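Local coordinates for protein metallo-beta-lactamase (Chryseobacterium indologenes, PDB 3L6N) that hydrolyses the beta-lactam ring of penicillins, cephalosporins and carbapenems as a zinc-dependent class B beta-lactamase, conferring antibiotic resistance, at residues 3-8 / 58-63. Residues are numbered along the deposited sequence; the frame is centred on the assembly and turned at random. Where two conformers were deposited one is given.
Sequences KDFVIE and MDTIKK. With SO4 (sulfate ion), chain D.
Thr60, on helix 54-65, turns its side chain toward the N-terminal segment at the edge of the alpha-beta/beta-alpha sandwich of the metallo-beta-lactamases, where it meets Lys3, Phe5 and Ile7. Its two branches divide the work. The hydroxyl comes to the rim of the Phe5 ring, with OG1 3.5 Å from CZ and near the ring plane, while the methyl CG2 lies 3.7 Å from Ile7 CD1. Since CB of Thr60 also sits in the plane of the ring, the ring meets Thr60 with its edge. With chi1 at 50°, CG of Phe5 is flanked by both N and C of its own backbone and the ring edge reaches Thr60; the side chain also touches Ser56 and Leu57.

A sulfate ion, probably picked up from the crystallisation medium, rests over the outer side of the contact. Lys3 and Lys63 approach it from the two segments largely with their aliphatic parts: Lys3 CD is 3.5 Å from sulfate O1, and Lys63 CD is 3.3 Å from sulfate O3. The ammonium of Lys63 is nearby, its NZ 3.5 Å from sulfate O4, so its charge may favour the anion here.

Further out, backbone hydrogen bonds of Val6 with Lys19 and of Glu8 with Ile17 join strand 6-7 to strand 15-24 at the border of the seven-stranded sheet, and Ile7 and Ile61 both touch Tyr35 of strand 27-38. The contact thus packs the edge strand and its preceding loop against the helix, away from the two zinc ions. Thr60 OG1 has two possible acceptors for its single proton, the carbonyl O of Ser56 and sulfate O1, the latter 3.0 Å from OG1.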
# COMPACT_ATOMS: atom_id res chain seq x y z
N LYS A 3 14.11 15.41 1.85
CA LYS A 3 13.98 13.97 1.58
C LYS A 3 14.03 13.20 2.88
O LYS A 3 15.08 12.67 3.28
CB LYS A 3 15.08 13.48 0.63
CG LYS A 3 15.01 14.09 -0.75
CD LYS A 3 16.11 13.54 -1.64
CE LYS A 3 17.50 14.00 -1.19
NZ LYS A 3 17.72 15.46 -1.43
N ASP A 4 12.89 13.15 3.57
CA ASP A 4 12.80 12.51 4.87
C ASP A 4 12.20 11.11 4.76
O ASP A 4 12.06 10.41 5.76
CB ASP A 4 11.98 13.36 5.85
CG ASP A 4 10.54 13.54 5.41
OD1 ASP A 4 9.68 13.82 6.28
OD2 ASP A 4 10.26 13.39 4.21
N PHE A 5 11.84 10.70 3.55
CA PHE A 5 11.35 9.33 3.38
C PHE A 5 12.48 8.31 3.55
O PHE A 5 13.66 8.62 3.36
CB PHE A 5 10.57 9.14 2.07
CG PHE A 5 11.28 9.65 0.85
CD1 PHE A 5 12.18 8.85 0.17
CD2 PHE A 5 11.03 10.94 0.37
CE1 PHE A 5 12.84 9.33 -0.97
CE2 PHE A 5 11.69 11.42 -0.77
CZ PHE A 5 12.58 10.61 -1.43
N VAL A 6 12.10 7.10 3.94
CA VAL A 6 13.04 6.05 4.32
C VAL A 6 12.80 4.85 3.42
O VAL A 6 11.70 4.30 3.40
CB VAL A 6 12.85 5.66 5.81
CG1 VAL A 6 13.74 4.47 6.20
CG2 VAL A 6 13.14 6.85 6.71
N ILE A 7 13.82 4.46 2.67
CA ILE A 7 13.75 3.22 1.89
C ILE A 7 14.50 2.18 2.69
O ILE A 7 15.69 2.33 2.98
CB ILE A 7 14.35 3.38 0.47
CG1 ILE A 7 13.57 4.45 -0.30
CG2 ILE A 7 14.30 2.04 -0.28
CD1 ILE A 7 14.23 4.89 -1.61
N GLU A 8 13.79 1.13 3.08
CA GLU A 8 14.35 0.08 3.93
C GLU A 8 15.22 -0.88 3.12
O GLU A 8 15.06 -0.99 1.90
CB GLU A 8 13.22 -0.69 4.62
CG GLU A 8 12.31 0.18 5.48
CD GLU A 8 12.90 0.57 6.82
OE1 GLU A 8 14.13 0.41 7.02
OE2 GLU A 8 12.13 1.08 7.66
N MET A 58 10.51 9.54 -7.23
CA MET A 58 10.89 9.08 -8.57
C MET A 58 12.37 9.34 -8.86
O MET A 58 13.06 8.46 -9.36
CB MET A 58 9.99 9.69 -9.65
CG MET A 58 8.54 9.25 -9.56
SD MET A 58 7.80 9.15 -11.21
CE MET A 58 8.09 10.82 -11.77
N ASP A 59 12.84 10.53 -8.50
CA ASP A 59 14.26 10.88 -8.67
C ASP A 59 15.18 9.97 -7.86
O ASP A 59 16.24 9.55 -8.34
CB ASP A 59 14.52 12.34 -8.27
CG ASP A 59 13.83 13.34 -9.19
OD1 ASP A 59 13.36 12.95 -10.27
OD2 ASP A 59 13.77 14.52 -8.80
N THR A 60 14.78 9.67 -6.62
CA THR A 60 15.55 8.81 -5.73
C THR A 60 15.63 7.40 -6.31
O THR A 60 16.69 6.79 -6.34
CB THR A 60 14.95 8.84 -4.32
OG1 THR A 60 15.12 10.16 -3.78
CG2 THR A 60 15.65 7.85 -3.38
N ILE A 61 14.50 6.89 -6.79
CA ILE A 61 14.45 5.57 -7.39
C ILE A 61 15.31 5.49 -8.66
O ILE A 61 16.03 4.51 -8.87
CB ILE A 61 12.98 5.14 -7.66
CG1 ILE A 61 12.26 4.88 -6.33
CG2 ILE A 61 12.90 3.90 -8.58
CD1 ILE A 61 10.73 4.73 -6.46
N LYS A 62 15.27 6.54 -9.49
CA LYS A 62 16.12 6.59 -10.69
C LYS A 62 17.61 6.55 -10.35
O LYS A 62 18.39 5.84 -10.98
CB LYS A 62 15.79 7.84 -11.53
CG LYS A 62 16.76 8.09 -12.71
CD LYS A 62 16.77 6.95 -13.72
CE LYS A 62 17.74 7.26 -14.86
NZ LYS A 62 17.71 6.20 -15.92
N LYS A 63 18.01 7.32 -9.34
CA LYS A 63 19.42 7.34 -8.93
C LYS A 63 19.86 5.99 -8.33
O LYS A 63 20.98 5.53 -8.59
CB LYS A 63 19.64 8.48 -7.93
CG LYS A 63 21.08 8.69 -7.49
CD LYS A 63 21.14 9.90 -6.56
CE LYS A 63 22.47 10.00 -5.84
NZ LYS A 63 22.47 11.18 -4.93
S SO4 D . 18.90 10.42 -3.08
O1 SO4 D . 17.68 10.46 -2.27
O2 SO4 D . 19.79 9.37 -2.57
O3 SO4 D . 18.56 10.13 -4.47
O4 SO4 D . 19.58 11.71 -3.01